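Local coordinates for protein probable ATP-dependent kinase TDA10 (Saccharomyces cerevisiae, PDB 1ODF) that is probably an ATP-dependent kinase of the GLYK family whose substrate is not yet known and which closely resembles bacterial pantothenate kinase in structure, at residues A[162-167]-A[192-198]; A[177-182]-A[250-255]; A[261-265]-A[284-288]. All coordinates share one frame; numbering follows the deposited sequence.

Interaction 1: A[162-167]-A[192-198]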
loop_
_atom_site.group_PDB
_atom_site.type_symbol
_atom_site.label_atom_id
_atom_site.label_comp_id
_atom_site.label_asym_id
_atom_site.label_seq_id
_atom_site.Cartn_x
_atom_site.Cartn_y
_atom_site.Cartn_z
ATOM N N PHE A 162 -1.278 2.485 3.216
ATOM C CA PHE A 162 -2.431 2.214 4.078
ATOM C C PHE A 162 -2.981 0.778 4.000
ATOM O O PHE A 162 -4.083 0.501 4.479
ATOM C CB PHE A 162 -3.554 3.208 3.767
ATOM C CG PHE A 162 -4.155 3.038 2.394
ATOM C CD1 PHE A 162 -5.290 2.244 2.206
ATOM C CD2 PHE A 162 -3.589 3.670 1.291
ATOM C CE1 PHE A 162 -5.857 2.084 0.935
ATOM C CE2 PHE A 162 -4.147 3.518 0.006
ATOM C CZ PHE A 162 -5.286 2.722 -0.172
ATOM N N LEU A 163 -2.224 -0.133 3.406
ATOM C CA LEU A 163 -2.678 -1.508 3.307
ATOM C C LEU A 163 -2.776 -2.128 4.703
ATOM O O LEU A 163 -1.828 -2.072 5.496
ATOM C CB LEU A 163 -1.722 -2.329 2.442
ATOM C CG LEU A 163 -1.478 -1.885 0.995
ATOM C CD1 LEU A 163 -0.690 -2.966 0.264
ATOM C CD2 LEU A 163 -2.797 -1.634 0.290
ATOM N N GLY A 164 -3.929 -2.716 5.003
ATOM C CA GLY A 164 -4.101 -3.331 6.304
ATOM C C GLY A 164 -4.983 -2.519 7.235
ATOM O O GLY A 164 -5.519 -3.065 8.201
ATOM N N PHE A 165 -5.129 -1.222 6.963
ATOM C CA PHE A 165 -5.977 -0.368 7.792
ATOM C C PHE A 165 -7.412 -0.855 7.658
ATOM O O PHE A 165 -7.852 -1.233 6.568
ATOM C CB PHE A 165 -5.908 1.097 7.330
ATOM C CG PHE A 165 -4.571 1.754 7.547
ATOM C CD1 PHE A 165 -3.468 1.018 7.987
ATOM C CD2 PHE A 165 -4.403 3.112 7.259
ATOM C CE1 PHE A 165 -2.213 1.626 8.134
ATOM C CE2 PHE A 165 -3.155 3.730 7.400
ATOM C CZ PHE A 165 -2.056 2.982 7.838
ATOM N N ASN A 166 -8.148 -0.842 8.760
ATOM C CA ASN A 166 -9.536 -1.286 8.730
ATOM C C ASN A 166 -10.509 -0.200 9.170
ATOM O O ASN A 166 -10.258 0.543 10.124
ATOM C CB ASN A 166 -9.726 -2.538 9.595
ATOM C CG ASN A 166 -8.983 -3.756 9.033
ATOM O OD1 ASN A 166 -9.122 -4.096 7.862
ATOM N ND2 ASN A 166 -8.200 -4.409 9.874
ATOM N N PRO A 167 -11.642 -0.100 8.468
ATOM C CA PRO A 167 -12.663 0.899 8.779
ATOM C C PRO A 167 -13.252 0.779 10.170
ATOM O O PRO A 167 -13.365 -0.321 10.725
ATOM C CB PRO A 167 -13.707 0.676 7.683
ATOM C CG PRO A 167 -13.541 -0.779 7.337
ATOM C CD PRO A 167 -12.045 -0.929 7.318
ATOM N N TYR A 192 -11.392 -1.635 0.144
ATOM C CA TYR A 192 -10.068 -2.225 0.026
ATOM C C TYR A 192 -9.957 -3.393 0.987
ATOM O O TYR A 192 -9.559 -4.489 0.602
ATOM C CB TYR A 192 -8.976 -1.208 0.368
ATOM C CG TYR A 192 -9.006 0.069 -0.445
ATOM C CD1 TYR A 192 -9.954 1.066 -0.184
ATOM C CD2 TYR A 192 -8.056 0.304 -1.444
ATOM C CE1 TYR A 192 -9.949 2.268 -0.893
ATOM C CE2 TYR A 192 -8.041 1.505 -2.159
ATOM C CZ TYR A 192 -8.986 2.481 -1.874
ATOM O OH TYR A 192 -8.955 3.678 -2.544
ATOM N N SER A 193 -10.304 -3.141 2.246
ATOM C CA SER A 193 -10.252 -4.157 3.287
ATOM C C SER A 193 -11.086 -5.385 2.920
ATOM O O SER A 193 -10.613 -6.518 3.005
ATOM C CB SER A 193 -10.766 -3.566 4.600
ATOM O OG SER A 193 -12.064 -3.014 4.437
ATOM N N ASP A 194 -12.325 -5.143 2.505
ATOM C CA ASP A 194 -13.248 -6.212 2.131
ATOM C C ASP A 194 -12.727 -7.054 0.976
ATOM O O ASP A 194 -12.858 -8.277 0.963
ATOM C CB ASP A 194 -14.595 -5.607 1.733
ATOM C CG ASP A 194 -15.671 -6.658 1.524
ATOM O OD1 ASP A 194 -16.060 -7.302 2.523
ATOM O OD2 ASP A 194 -16.121 -6.840 0.369
ATOM N N LEU A 195 -12.132 -6.372 0.012
ATOM C CA LEU A 195 -11.590 -6.997 -1.178
ATOM C C LEU A 195 -10.227 -7.673 -0.974
ATOM O O LEU A 195 -9.903 -8.652 -1.661
ATOM C CB LEU A 195 -11.471 -5.924 -2.255
ATOM C CG LEU A 195 -11.269 -6.311 -3.713
ATOM C CD1 LEU A 195 -12.354 -7.289 -4.164
ATOM C CD2 LEU A 195 -11.305 -5.030 -4.552
ATOM N N LEU A 196 -9.452 -7.180 -0.007
ATOM C CA LEU A 196 -8.105 -7.701 0.214
ATOM C C LEU A 196 -7.747 -8.372 1.545
ATOM O O LEU A 196 -7.951 -9.577 1.705
ATOM C CB LEU A 196 -7.092 -6.580 -0.080
ATOM C CG LEU A 196 -7.196 -5.988 -1.491
ATOM C CD1 LEU A 196 -6.444 -4.655 -1.580
ATOM C CD2 LEU A 196 -6.662 -6.995 -2.494
ATOM N N TRP A 197 -7.211 -7.604 2.498
ATOM C CA TRP A 197 -6.771 -8.196 3.764
ATOM C C TRP A 197 -7.844 -8.740 4.702
ATOM O O TRP A 197 -7.522 -9.367 5.702
ATOM C CB TRP A 197 -5.838 -7.234 4.510
ATOM C CG TRP A 197 -6.388 -5.862 4.700
ATOM C CD1 TRP A 197 -7.159 -5.421 5.734
ATOM C CD2 TRP A 197 -6.223 -4.748 3.817
ATOM N NE1 TRP A 197 -7.485 -4.099 5.551
ATOM C CE2 TRP A 197 -6.923 -3.662 4.380
ATOM C CE3 TRP A 197 -5.552 -4.563 2.602
ATOM C CZ2 TRP A 197 -6.971 -2.402 3.771
ATOM C CZ3 TRP A 197 -5.601 -3.308 1.995
ATOM C CH2 TRP A 197 -6.306 -2.246 2.584
ATOM N N ARG A 198 -9.113 -8.509 4.376
ATOM C CA ARG A 198 -10.217 -9.040 5.176
ATOM C C ARG A 198 -10.982 -10.027 4.293
ATOM O O ARG A 198 -12.003 -10.576 4.698
ATOM C CB ARG A 198 -11.158 -7.921 5.649
ATOM C CG ARG A 198 -10.513 -6.939 6.607
ATOM C CD ARG A 198 -10.307 -7.550 7.974
ATOM N NE ARG A 198 -11.524 -7.484 8.781
ATOM C CZ ARG A 198 -11.886 -8.410 9.665
ATOM N NH1 ARG A 198 -11.125 -9.484 9.858
ATOM N NH2 ARG A 198 -13.013 -8.262 10.354
#

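Interaction 2: A[177-182]-A[250-255]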
loop_
_atom_site.group_PDB
_atom_site.type_symbol
_atom_site.label_atom_id
_atom_site.label_comp_id
_atom_site.label_asym_id
_atom_site.label_seq_id
_atom_site.Cartn_x
_atom_site.Cartn_y
_atom_site.Cartn_z
ATOM N N LEU A 177 -11.494 11.322 16.456
ATOM C CA LEU A 177 -10.632 11.328 15.275
ATOM C C LEU A 177 -11.458 11.113 14.003
ATOM O O LEU A 177 -11.121 11.612 12.923
ATOM C CB LEU A 177 -9.566 10.231 15.408
ATOM C CG LEU A 177 -8.543 10.433 16.533
ATOM C CD1 LEU A 177 -7.776 9.150 16.795
ATOM C CD2 LEU A 177 -7.599 11.564 16.153
ATOM N N LEU A 178 -12.553 10.374 14.144
ATOM C CA LEU A 178 -13.416 10.088 13.016
ATOM C C LEU A 178 -14.491 11.148 12.859
ATOM O O LEU A 178 -15.607 11.001 13.353
ATOM C CB LEU A 178 -14.059 8.709 13.176
ATOM C CG LEU A 178 -14.927 8.279 11.994
ATOM C CD1 LEU A 178 -14.137 8.419 10.695
ATOM C CD2 LEU A 178 -15.396 6.849 12.200
ATOM N N THR A 179 -14.149 12.221 12.167
ATOM C CA THR A 179 -15.102 13.290 11.950
ATOM C C THR A 179 -14.828 13.991 10.633
ATOM O O THR A 179 -13.886 13.650 9.916
ATOM C CB THR A 179 -15.022 14.327 13.065
ATOM O OG1 THR A 179 -16.074 15.284 12.898
ATOM C CG2 THR A 179 -13.668 15.042 13.022
ATOM N N GLY A 180 -15.664 14.976 10.325
ATOM C CA GLY A 180 -15.503 15.737 9.105
ATOM C C GLY A 180 -15.246 14.916 7.860
ATOM O O GLY A 180 -15.965 13.957 7.563
ATOM N N ASP A 181 -14.201 15.291 7.132
ATOM C CA ASP A 181 -13.855 14.617 5.890
ATOM C C ASP A 181 -13.449 13.155 6.062
ATOM O O ASP A 181 -13.501 12.379 5.105
ATOM C CB ASP A 181 -12.738 15.387 5.173
ATOM C CG ASP A 181 -13.132 16.825 4.838
ATOM O OD1 ASP A 181 -14.318 17.066 4.527
ATOM O OD2 ASP A 181 -12.250 17.712 4.868
ATOM N N MET A 182 -13.052 12.772 7.272
ATOM C CA MET A 182 -12.635 11.395 7.512
ATOM C C MET A 182 -13.780 10.406 7.494
ATOM O O MET A 182 -13.570 9.213 7.308
ATOM C CB MET A 182 -11.887 11.269 8.841
ATOM C CG MET A 182 -10.423 11.660 8.756
ATOM S SD MET A 182 -9.560 10.820 7.397
ATOM C CE MET A 182 -9.480 9.093 8.031
ATOM N N PRO A 250 -4.534 12.315 9.519
ATOM C CA PRO A 250 -5.759 11.840 10.181
ATOM C C PRO A 250 -5.879 10.313 10.073
ATOM O O PRO A 250 -6.186 9.627 11.055
ATOM C CB PRO A 250 -6.864 12.573 9.426
ATOM C CG PRO A 250 -6.193 13.874 9.048
ATOM C CD PRO A 250 -4.831 13.415 8.583
ATOM N N SER A 251 -5.618 9.789 8.879
ATOM C CA SER A 251 -5.679 8.347 8.656
ATOM C C SER A 251 -4.705 7.616 9.575
ATOM O O SER A 251 -5.056 6.619 10.196
ATOM C CB SER A 251 -5.350 8.023 7.202
ATOM O OG SER A 251 -6.372 8.493 6.352
ATOM N N TYR A 252 -3.478 8.122 9.651
ATOM C CA TYR A 252 -2.455 7.523 10.497
ATOM C C TYR A 252 -2.924 7.459 11.944
ATOM O O TYR A 252 -2.888 6.397 12.568
ATOM C CB TYR A 252 -1.144 8.329 10.408
ATOM C CG TYR A 252 -0.350 8.078 9.144
ATOM C CD1 TYR A 252 0.156 9.139 8.386
ATOM C CD2 TYR A 252 -0.116 6.777 8.692
ATOM C CE1 TYR A 252 0.871 8.903 7.205
ATOM C CE2 TYR A 252 0.597 6.534 7.513
ATOM C CZ TYR A 252 1.084 7.597 6.775
ATOM O OH TYR A 252 1.763 7.347 5.595
ATOM N N LYS A 253 -3.376 8.599 12.461
ATOM C CA LYS A 253 -3.849 8.687 13.836
ATOM C C LYS A 253 -5.025 7.754 14.119
ATOM O O LYS A 253 -5.138 7.206 15.211
ATOM C CB LYS A 253 -4.272 10.122 14.168
ATOM C CG LYS A 253 -3.170 11.153 14.052
ATOM C CD LYS A 253 -3.685 12.539 14.433
ATOM C CE LYS A 253 -2.566 13.576 14.397
ATOM N NZ LYS A 253 -3.005 14.918 14.913
ATOM N N LEU A 254 -5.904 7.586 13.138
ATOM C CA LEU A 254 -7.062 6.728 13.320
ATOM C C LEU A 254 -6.799 5.218 13.226
ATOM O O LEU A 254 -7.240 4.468 14.090
ATOM C CB LEU A 254 -8.146 7.081 12.299
ATOM C CG LEU A 254 -9.561 7.376 12.817
ATOM C CD1 LEU A 254 -10.550 7.163 11.684
ATOM C CD2 LEU A 254 -9.904 6.477 13.996
ATOM N N TYR A 255 -6.063 4.784 12.199
ATOM C CA TYR A 255 -5.839 3.354 11.965
ATOM C C TYR A 255 -4.498 2.698 12.261
ATOM O O TYR A 255 -4.455 1.496 12.521
ATOM C CB TYR A 255 -6.170 3.021 10.507
ATOM C CG TYR A 255 -7.416 3.681 9.961
ATOM C CD1 TYR A 255 -7.332 4.702 9.011
ATOM C CD2 TYR A 255 -8.681 3.249 10.353
ATOM C CE1 TYR A 255 -8.486 5.271 8.458
ATOM C CE2 TYR A 255 -9.839 3.804 9.809
ATOM C CZ TYR A 255 -9.738 4.812 8.864
ATOM O OH TYR A 255 -10.884 5.339 8.318
#

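Interaction 3: A[261-265]-A[284-288]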
loop_
_atom_site.group_PDB
_atom_site.type_symbol
_atom_site.label_atom_id
_atom_site.label_comp_id
_atom_site.label_asym_id
_atom_site.label_seq_id
_atom_site.Cartn_x
_atom_site.Cartn_y
_atom_site.Cartn_z
ATOM N N ARG A 261 -0.530 -3.074 15.777
ATOM C CA ARG A 261 -0.592 -3.883 16.995
ATOM C C ARG A 261 -1.250 -5.240 16.763
ATOM O O ARG A 261 -0.857 -6.233 17.366
ATOM C CB ARG A 261 -1.343 -3.108 18.094
ATOM C CG ARG A 261 -1.014 -3.542 19.530
ATOM C CD ARG A 261 -1.699 -2.636 20.560
ATOM N NE ARG A 261 -1.231 -1.244 20.490
ATOM C CZ ARG A 261 -0.064 -0.814 20.970
ATOM N NH1 ARG A 261 0.769 -1.660 21.568
ATOM N NH2 ARG A 261 0.279 0.461 20.840
ATOM N N SER A 262 -2.239 -5.274 15.877
ATOM C CA SER A 262 -2.966 -6.497 15.556
ATOM C C SER A 262 -2.093 -7.561 14.892
ATOM O O SER A 262 -2.381 -8.753 14.994
ATOM C CB SER A 262 -4.139 -6.183 14.634
ATOM O OG SER A 262 -3.702 -6.079 13.284
ATOM N N GLU A 263 -1.041 -7.134 14.196
ATOM C CA GLU A 263 -0.139 -8.066 13.527
ATOM C C GLU A 263 -0.903 -9.063 12.653
ATOM O O GLU A 263 -0.708 -10.281 12.753
ATOM C CB GLU A 263 0.676 -8.840 14.560
ATOM C CG GLU A 263 1.677 -8.013 15.334
ATOM C CD GLU A 263 2.466 -8.865 16.308
ATOM O OE1 GLU A 263 1.939 -9.186 17.394
ATOM O OE2 GLU A 263 3.611 -9.236 15.981
ATOM N N SER A 264 -1.772 -8.559 11.792
ATOM C CA SER A 264 -2.528 -9.472 10.962
ATOM C C SER A 264 -2.733 -9.023 9.525
ATOM O O SER A 264 -3.722 -9.398 8.899
ATOM C CB SER A 264 -3.881 -9.771 11.613
ATOM O OG SER A 264 -4.687 -8.614 11.656
ATOM N N LEU A 265 -1.817 -8.209 9.009
ATOM C CA LEU A 265 -1.912 -7.782 7.620
ATOM C C LEU A 265 -1.870 -9.076 6.797
ATOM O O LEU A 265 -2.581 -9.224 5.807
ATOM C CB LEU A 265 -0.732 -6.877 7.245
ATOM C CG LEU A 265 -0.584 -6.563 5.751
ATOM C CD1 LEU A 265 -1.833 -5.853 5.237
ATOM C CD2 LEU A 265 0.658 -5.714 5.522
ATOM N N THR A 284 11.994 -5.962 15.942
ATOM C CA THR A 284 11.385 -6.856 14.978
ATOM C C THR A 284 10.477 -7.860 15.672
ATOM O O THR A 284 10.709 -8.226 16.824
ATOM C CB THR A 284 12.474 -7.603 14.189
ATOM O OG1 THR A 284 13.025 -6.720 13.203
ATOM C CG2 THR A 284 11.914 -8.824 13.507
ATOM N N LYS A 285 9.434 -8.290 14.967
ATOM C CA LYS A 285 8.505 -9.273 15.502
ATOM C C LYS A 285 7.790 -10.034 14.379
ATOM O O LYS A 285 7.304 -9.446 13.403
ATOM C CB LYS A 285 7.481 -8.589 16.414
ATOM C CG LYS A 285 6.694 -9.543 17.301
ATOM C CD LYS A 285 5.851 -8.776 18.316
ATOM C CE LYS A 285 5.154 -9.718 19.309
ATOM N NZ LYS A 285 4.175 -10.643 18.654
ATOM N N THR A 286 7.749 -11.353 14.522
ATOM C CA THR A 286 7.097 -12.211 13.549
ATOM C C THR A 286 5.953 -12.955 14.206
ATOM O O THR A 286 6.161 -13.753 15.116
ATOM C CB THR A 286 8.072 -13.235 12.962
ATOM O OG1 THR A 286 9.028 -12.553 12.146
ATOM C CG2 THR A 286 7.329 -14.261 12.110
ATOM N N ARG A 287 4.741 -12.681 13.743
ATOM C CA ARG A 287 3.571 -13.343 14.281
ATOM C C ARG A 287 3.045 -14.333 13.255
ATOM O O ARG A 287 2.751 -13.965 12.119
ATOM C CB ARG A 287 2.470 -12.330 14.605
ATOM C CG ARG A 287 1.281 -12.958 15.323
ATOM C CD ARG A 287 -0.027 -12.271 14.976
ATOM N NE ARG A 287 -1.172 -12.974 15.555
ATOM C CZ ARG A 287 -2.437 -12.808 15.171
ATOM N NH1 ARG A 287 -3.405 -13.497 15.765
ATOM N NH2 ARG A 287 -2.737 -11.967 14.189
ATOM N N CYS A 288 2.942 -15.597 13.649
ATOM C CA CYS A 288 2.416 -16.618 12.753
ATOM C C CYS A 288 1.062 -17.069 13.293
ATOM O O CYS A 288 0.987 -17.957 14.144
ATOM C CB CYS A 288 3.364 -17.806 12.666
ATOM S SG CYS A 288 2.771 -19.046 11.514
#

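Interaction 1: A[162-167]-A[192-198]
Trp197 carries most of this contact, its indole slotted between the end of helix 182-195 and the loop 162-167. At CB the chain turns so that CG lies between the backbone N and the carbonyl carbon (chi1 53°), which lays the indole back over its own helix end, with Ser193 CA against one face. The opposite face meets Gly164, the positive-phi position of a type II beta turn from Phe162 to Phe165: Gly164 CA sits 3.4 Å from the centroid of the five-membered ring, nearly on its normal, a CH-pi contact, and Gly164 N lies 3.2 Å from Trp197 CE2. Farther out, Trp197 CZ3 packs against Leu163 CA and CD2, the latter at 3.7 Å. At the pyrrole edge Trp197 NE1 gives a bent hydrogen bond to Asn166 OD1 (2.8 Å), the oxygen in the indole plane though the nitrogen stands above the amide plane, and a weak one to Phe165 O (3.1 Å). A leucine here has no N-H to offer, and would probably leave Asn166 OD1 without its donor and the Gly164 backbone less well covered. Beside the indole, the edge of Phe162 points into the face of Tyr192, Phe162 CZ to Tyr192 CE2 3.6 Å; the Tyr192 hydroxyl bonds to Gly100 and His102. The T-shaped Phe162-Tyr192 pair and the indole on Gly164 join the loop after strand 155-160 to helix 182-195 in a P-loop kinase fold.

Interaction 2: A[177-182]-A[250-255]
Met182 pushes into helix 249-262 as a knob among Pro250, Ser251, Leu254 and Tyr255. Its chain leaves the backbone with CG roughly opposite the carbonyl carbon (chi1 -82°) and bends again at both following torsions, which turns SD and CE in toward the helix. The Met182 side chain crosses Pro250 at about a right angle, CG 3.7 Å from Pro250 CB, and the terminal CE of Met182 touches both Ser251 OG, at 3.6 Å, and Tyr255 CE1, at 4.0 Å. It approaches the tyrosine ring obliquely, while Leu254 CB covers the centre of one face of that ring. The Tyr255 hydroxyl has its own partner, Asn186 on helix 182-195.

On the other flank of the hole, Leu254 is shared by two leucines. Leu178 comes at it obliquely, CD1 against CD1 at 3.9 Å, while Leu177 lays its CB 3.9 Å from Leu254 CG. Leu177 then runs across Lys253 at about a right angle: Leu177 CD1 reaches Lys253 O at 3.6 Å, and CD2 lies near Lys253 CB. The rest of the lysine chain extends away. A type II' turn from Thr179 to Met182 brings the loop round, so that Leu177 and Met182 both face the helix.

No hydrogen bond crosses between the segments. The contact joins the loop leading into helix 182-195 to the start of helix 249-262; it is largely apolar, so its stability probably comes mainly from burying hydrocarbon surface.

Interaction 3: A[261-265]-A[284-288]
Glu263 reaches from just beyond helix 249-262 to two basic side chains of strand 281-287, Lys285 and Arg287. It is the first residue to leave helical angles, with positive phi, and its side chain starts with CG opposite the carbonyl carbon (chi1 -68°) and continues extended, carrying the carboxylate out over the strand. Lys285 starts the other way, with CG opposite the backbone N, runs extended to CE and then kinks at its last torsion (chi4 -63°), folding NZ back onto the acid. Both oxygens hold the ammonium in a salt bridge: Glu263 OE1 accepts from Lys285 NZ at 3.0 Å through its syn lone pair, and OE2 takes a weak bond at 3.1 Å. The two chains cross at about a right angle, and Glu263 OE2 also lies 3.3 Å from Lys285 CD.

Arg287 bends at chi2 and passes obliquely beside Glu263, its CD 3.5 Å from Glu263 CB. The guanidinium does not touch the carboxylate, though the opposite charges probably still attract, and its hydrogen bond goes to the main chain. Arg287 NH2 gives an almost straight bond (174°) to Glu263 O at 3.0 Å, with that oxygen in the guanidinium plane, although the nitrogen stands well above the carbonyl plane. Ser264 CB touches the same edge. A weak, long ion pair from NH1 to Glu290 adds a second partner.

Lys285 and Arg287, two positions apart, therefore project from the same side of the strand. Together they tie a helix C-terminus to the outermost, antiparallel strand of the mixed sheet in this alpha/beta P-loop fold.

How the interactions relate
Interactions 1 and 2 lie 16 Å apart between centres and meet at Tyr255, whose CB is 3.6 Å from Phe165 CG. Interactions 1 and 3, 15 Å apart between centres, touch through Leu265, its CD1 3.6 Å from Gly164 CA. Interactions 2 and 3 do not touch (nearest atoms about 7 Å), yet both draw on helix 249-262, one at its N-terminal part and the other at and just beyond its C-terminal end. Loop 162-167 thus packs against residues of both other contacts. The predicted ATP-binding loop is close: the Phe165 side chain is about 7 Å from that of Pro39, and Ser251 about 8 Å from Gln40, whereas interaction 3 lies away from that site.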